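Local coordinates for hypothetical protein APE0754 (Aeropyrum pernix, PDB 1TUA) that probably binds RNA through two KH domains, although its precise biological role is not established, at residues Tyr7-Pro12 / Glu42-Ile47; Ala147-Gln152 / Arg168-Ile173. One frame throughout, in Å; residues are numbered along the deposited sequence.

Interaction 1 (Tyr7-Pro12 / Glu42-Ile47)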
# COMPACT_ATOMS: atom_id res chain seq x y z
N TYR A 7 -15.87 7.15 -2.55
CA TYR A 7 -15.19 8.14 -3.37
C TYR A 7 -13.71 8.09 -3.06
O TYR A 7 -13.30 8.12 -1.90
CB TYR A 7 -15.73 9.54 -3.05
CG TYR A 7 -17.13 9.77 -3.55
CD1 TYR A 7 -17.37 10.57 -4.66
CD2 TYR A 7 -18.22 9.16 -2.93
CE1 TYR A 7 -18.66 10.78 -5.14
CE2 TYR A 7 -19.53 9.35 -3.40
CZ TYR A 7 -19.73 10.16 -4.51
OH TYR A 7 -21.01 10.36 -4.99
N VAL A 8 -12.89 7.99 -4.10
CA VAL A 8 -11.45 7.93 -3.92
C VAL A 8 -10.80 9.06 -4.72
O VAL A 8 -10.88 9.08 -5.95
CB VAL A 8 -10.88 6.58 -4.40
CG1 VAL A 8 -9.38 6.53 -4.17
CG2 VAL A 8 -11.58 5.44 -3.69
N LYS A 9 -10.16 9.99 -4.02
CA LYS A 9 -9.48 11.09 -4.68
C LYS A 9 -8.19 10.52 -5.24
O LYS A 9 -7.44 9.87 -4.53
CB LYS A 9 -9.16 12.21 -3.69
CG LYS A 9 -8.47 13.42 -4.32
CD LYS A 9 -9.37 14.12 -5.34
CE LYS A 9 -8.61 15.20 -6.10
NZ LYS A 9 -7.46 14.64 -6.86
N VAL A 10 -7.94 10.76 -6.52
CA VAL A 10 -6.72 10.24 -7.15
C VAL A 10 -5.79 11.38 -7.55
O VAL A 10 -6.25 12.42 -8.03
CB VAL A 10 -7.08 9.39 -8.40
CG1 VAL A 10 -5.81 8.97 -9.13
CG2 VAL A 10 -7.86 8.14 -7.97
N LYS A 11 -4.49 11.20 -7.34
CA LYS A 11 -3.53 12.23 -7.73
C LYS A 11 -3.72 12.41 -9.23
O LYS A 11 -3.72 11.43 -9.98
CB LYS A 11 -2.10 11.77 -7.42
CG LYS A 11 -1.82 11.56 -5.93
CD LYS A 11 -0.34 11.22 -5.68
CE LYS A 11 -0.06 10.81 -4.22
NZ LYS A 11 -0.25 11.93 -3.24
N PRO A 12 -3.89 13.65 -9.69
CA PRO A 12 -4.09 13.90 -11.13
C PRO A 12 -3.09 13.17 -12.04
O PRO A 12 -3.46 12.63 -13.08
CB PRO A 12 -3.97 15.42 -11.24
CG PRO A 12 -4.52 15.88 -9.92
CD PRO A 12 -3.87 14.92 -8.94
N GLU A 42 -12.19 15.62 -14.60
CA GLU A 42 -12.06 17.02 -14.24
C GLU A 42 -11.74 17.24 -12.76
O GLU A 42 -11.01 18.16 -12.40
CB GLU A 42 -13.33 17.77 -14.63
CG GLU A 42 -13.47 17.93 -16.14
CD GLU A 42 -14.87 18.34 -16.57
OE1 GLU A 42 -15.42 19.30 -15.99
OE2 GLU A 42 -15.42 17.69 -17.49
N ASN A 43 -12.29 16.38 -11.90
CA ASN A 43 -12.06 16.48 -10.47
C ASN A 43 -11.07 15.42 -9.98
O ASN A 43 -10.73 15.38 -8.80
CB ASN A 43 -13.38 16.33 -9.72
CG ASN A 43 -14.42 17.34 -10.17
OD1 ASN A 43 -15.59 17.27 -9.79
ND2 ASN A 43 -14.00 18.29 -11.00
N SER A 44 -10.61 14.57 -10.90
CA SER A 44 -9.66 13.50 -10.58
C SER A 44 -10.17 12.74 -9.35
O SER A 44 -9.46 12.56 -8.36
CB SER A 44 -8.27 14.07 -10.32
OG SER A 44 -7.29 13.05 -10.42
N MET A 45 -11.42 12.30 -9.45
CA MET A 45 -12.09 11.57 -8.39
C MET A 45 -12.67 10.30 -9.00
O MET A 45 -13.15 10.30 -10.14
CB MET A 45 -13.22 12.45 -7.83
CG MET A 45 -14.04 11.83 -6.72
SD MET A 45 -13.17 11.77 -5.15
CE MET A 45 -13.36 13.48 -4.58
N VAL A 46 -12.60 9.21 -8.26
CA VAL A 46 -13.12 7.94 -8.72
C VAL A 46 -14.22 7.51 -7.75
O VAL A 46 -14.12 7.73 -6.55
CB VAL A 46 -11.98 6.89 -8.77
CG1 VAL A 46 -12.54 5.49 -8.97
CG2 VAL A 46 -11.01 7.25 -9.92
N ILE A 47 -15.30 6.93 -8.28
CA ILE A 47 -16.39 6.46 -7.43
C ILE A 47 -16.53 4.95 -7.63
O ILE A 47 -16.67 4.48 -8.76
CB ILE A 47 -17.72 7.14 -7.78
CG1 ILE A 47 -17.55 8.66 -7.76
CG2 ILE A 47 -18.80 6.71 -6.78
CD1 ILE A 47 -18.78 9.42 -8.19

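Interaction 2 (Ala147-Gln152 / Arg168-Ile173)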
# COMPACT_ATOMS: atom_id res chain seq x y z
N ALA A 147 2.87 -5.65 7.45
CA ALA A 147 2.77 -4.27 6.99
C ALA A 147 3.11 -3.30 8.13
O ALA A 147 3.77 -2.28 7.92
CB ALA A 147 1.36 -3.99 6.45
N MET A 148 2.66 -3.62 9.34
CA MET A 148 2.94 -2.76 10.48
C MET A 148 4.43 -2.83 10.84
O MET A 148 5.01 -1.83 11.29
CB MET A 148 2.07 -3.14 11.69
CG MET A 148 0.57 -2.79 11.52
SD MET A 148 0.26 -1.06 10.99
CE MET A 148 0.78 -0.19 12.45
N ALA A 149 5.05 -3.99 10.64
CA ALA A 149 6.48 -4.13 10.92
C ALA A 149 7.27 -3.25 9.95
O ALA A 149 8.19 -2.53 10.35
CB ALA A 149 6.90 -5.59 10.77
N ALA A 150 6.90 -3.31 8.67
CA ALA A 150 7.56 -2.52 7.64
C ALA A 150 7.36 -1.02 7.91
O ALA A 150 8.28 -0.22 7.73
CB ALA A 150 6.98 -2.88 6.27
N LYS A 151 6.15 -0.65 8.33
CA LYS A 151 5.83 0.74 8.62
C LYS A 151 6.78 1.28 9.68
O LYS A 151 7.33 2.38 9.55
CB LYS A 151 4.39 0.84 9.11
CG LYS A 151 3.94 2.23 9.53
CD LYS A 151 2.54 2.17 10.15
CE LYS A 151 2.03 3.55 10.55
NZ LYS A 151 1.61 4.37 9.38
N GLN A 152 6.96 0.49 10.73
CA GLN A 152 7.84 0.88 11.82
C GLN A 152 9.28 1.06 11.32
O GLN A 152 9.93 2.06 11.64
CB GLN A 152 7.77 -0.17 12.93
CG GLN A 152 8.66 0.09 14.12
CD GLN A 152 8.48 -0.95 15.21
OE1 GLN A 152 8.34 -2.14 14.94
NE2 GLN A 152 8.50 -0.50 16.46
N ARG A 168 18.19 -5.00 12.46
CA ARG A 168 18.28 -5.86 13.63
C ARG A 168 16.94 -5.88 14.36
O ARG A 168 16.46 -6.93 14.80
CB ARG A 168 19.38 -5.36 14.57
CG ARG A 168 20.22 -6.46 15.17
CD ARG A 168 21.09 -5.93 16.31
NE ARG A 168 21.92 -4.79 15.90
CZ ARG A 168 22.90 -4.86 15.01
NH1 ARG A 168 23.19 -6.01 14.41
NH2 ARG A 168 23.61 -3.77 14.72
N HIS A 169 16.32 -4.70 14.49
CA HIS A 169 15.03 -4.58 15.16
C HIS A 169 13.93 -5.31 14.38
O HIS A 169 13.13 -6.05 14.95
CB HIS A 169 14.67 -3.11 15.32
CG HIS A 169 13.30 -2.88 15.88
ND1 HIS A 169 12.16 -2.94 15.10
CD2 HIS A 169 12.88 -2.61 17.14
CE1 HIS A 169 11.10 -2.72 15.86
NE2 HIS A 169 11.51 -2.52 17.10
N LEU A 170 13.91 -5.08 13.06
CA LEU A 170 12.93 -5.71 12.18
C LEU A 170 13.07 -7.23 12.26
O LEU A 170 12.09 -7.96 12.23
CB LEU A 170 13.16 -5.22 10.75
CG LEU A 170 12.10 -5.50 9.68
CD1 LEU A 170 10.73 -5.03 10.15
CD2 LEU A 170 12.52 -4.79 8.39
N GLU A 171 14.32 -7.68 12.36
CA GLU A 171 14.66 -9.10 12.46
C GLU A 171 13.98 -9.70 13.69
O GLU A 171 13.38 -10.78 13.63
CB GLU A 171 16.18 -9.23 12.61
CG GLU A 171 16.73 -10.63 12.55
CD GLU A 171 17.18 -11.01 11.17
OE1 GLU A 171 17.88 -10.19 10.53
OE2 GLU A 171 16.85 -12.12 10.72
N ARG A 172 14.07 -8.99 14.82
CA ARG A 172 13.47 -9.44 16.07
C ARG A 172 11.96 -9.51 15.92
O ARG A 172 11.33 -10.50 16.30
CB ARG A 172 13.81 -8.48 17.21
CG ARG A 172 15.30 -8.30 17.42
CD ARG A 172 15.96 -9.54 17.99
NE ARG A 172 17.42 -9.45 17.94
CZ ARG A 172 18.13 -8.45 18.47
NH1 ARG A 172 17.52 -7.45 19.09
NH2 ARG A 172 19.45 -8.46 18.36
N ILE A 173 11.38 -8.45 15.36
CA ILE A 173 9.94 -8.38 15.16
C ILE A 173 9.43 -9.48 14.24
O ILE A 173 8.43 -10.13 14.54
CB ILE A 173 9.53 -7.00 14.56
CG1 ILE A 173 9.88 -5.88 15.54
CG2 ILE A 173 8.05 -7.00 14.23
CD1 ILE A 173 9.19 -5.99 16.88
O HOH W 1 8.86 -3.06 18.48

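Interaction 1 (Tyr7-Pro12 / Glu42-Ile47)
Tyr7-Pro12 and Glu42-Ile47 pair the edge strand 6-9 with the central strand 45-50 in the antiparallel sheet of the first KH domain, whose 1-3-2 strand order is that of a type I KH fold. Val8 and Val46 form the hydrogen-bonded pair: Val8 N gives an almost straight bond (172°) to Val46 O at 2.8 Å, and Val46 N returns one to Val8 O. On the sheet face carrying Tyr7, Lys9, Met45 and Ile47, Ile47 lies alongside Tyr7; its CG2 sits over the ring, 4.3 Å from the centroid in a CH-pi contact, while the CG1-CD1 branch reaches the rim, CD1 lying 3.3 Å from Tyr7 CE1. Met45 SD, on the same face, lies against the backbone of Val8, 3.6 Å from Val8 O. Past the last bridge, Lys9 with Met45, Ser44 keeps hold of Val10 by one backbone bond, Val10 N to Ser44 O, and by its hydroxyl: OG, held anti to its own backbone N (chi1 -162°), turns back to Val10 O at 2.7 Å. Ser44 also forms a G1 beta bulge with Met45 opposite Asp40. Lys9, kinked at chi2 and chi4, folds over the same carbonyl, and its NZ donates to Val10 O at 2.8 Å from the face opposite Ser44 OG; a weak bond also joins Lys9 NZ to Ser44 O. On the other side of the sheet, Val10 CG2 meets Val46 CG2 at 3.8 Å, with Val67 of helix 57-72 packed against Val10. Val10 O is thus clamped from both faces of its plane, and the ammonium group probably offsets the repulsion between Val10 O and Ser44 O, two acceptors 3.2 Å apart, where the chain leaves the strand.

Interaction 2 (Ala147-Gln152 / Arg168-Ile173)
Gln152 of helix 144-158 reaches across to His169 of helix 163-188, where the two antiparallel helices run side by side, their local axes 10.2 Å apart. CB already points at the partner helix, and with CG anti to the backbone N (chi1 179°) and the chain extended, the amide is carried out to the His169 ring. CG comes within 4.1 Å of His169 CE1, and CD draws closer still. At the tip, OE1 lies in the plane of the imidazole, meeting its edge 3.0 Å from His169 CE1, with the amide turned 86° to the ring. The other branch, NE2, donates to a water 3.3 Å away, which also bonds to His169 NE2. Alongside, Ala149 CB touches both Leu170 CD1 and Ile173 CG2, 3.9 Å from each, while Leu170 also touches Met126 of helix 118-127. A leucine at Gln152 has neither the carbonyl oxygen nor the N-H, and the water would probably be left with the His169 side of its bridge alone, with the ring freer to turn. The interface thus combines a small apolar interior with a polar margin, where direct contact probably draws on the slight acidity of the CE1 hydrogen and water completes the link.

How the interactions relate
Interaction 1 closes before interaction 2 opens along the chain, and the two lie on opposite sides of its centre, their own centres 33 Å apart and their nearest atoms about 15 Å apart. They share no strand or helix. Interaction 1 joins two strands of the first three-stranded sheet, whereas interaction 2 joins helix 144-158, which packs on the second sheet, to the long C-terminal helix 163-188. The 7-12 segment nevertheless reaches the second half: Lys11 forms a salt bridge with Glu137 at the start of strand 137-141. One contact therefore joins the edge and central strands of the first KH unit, and the other adds a further helix to the second unit.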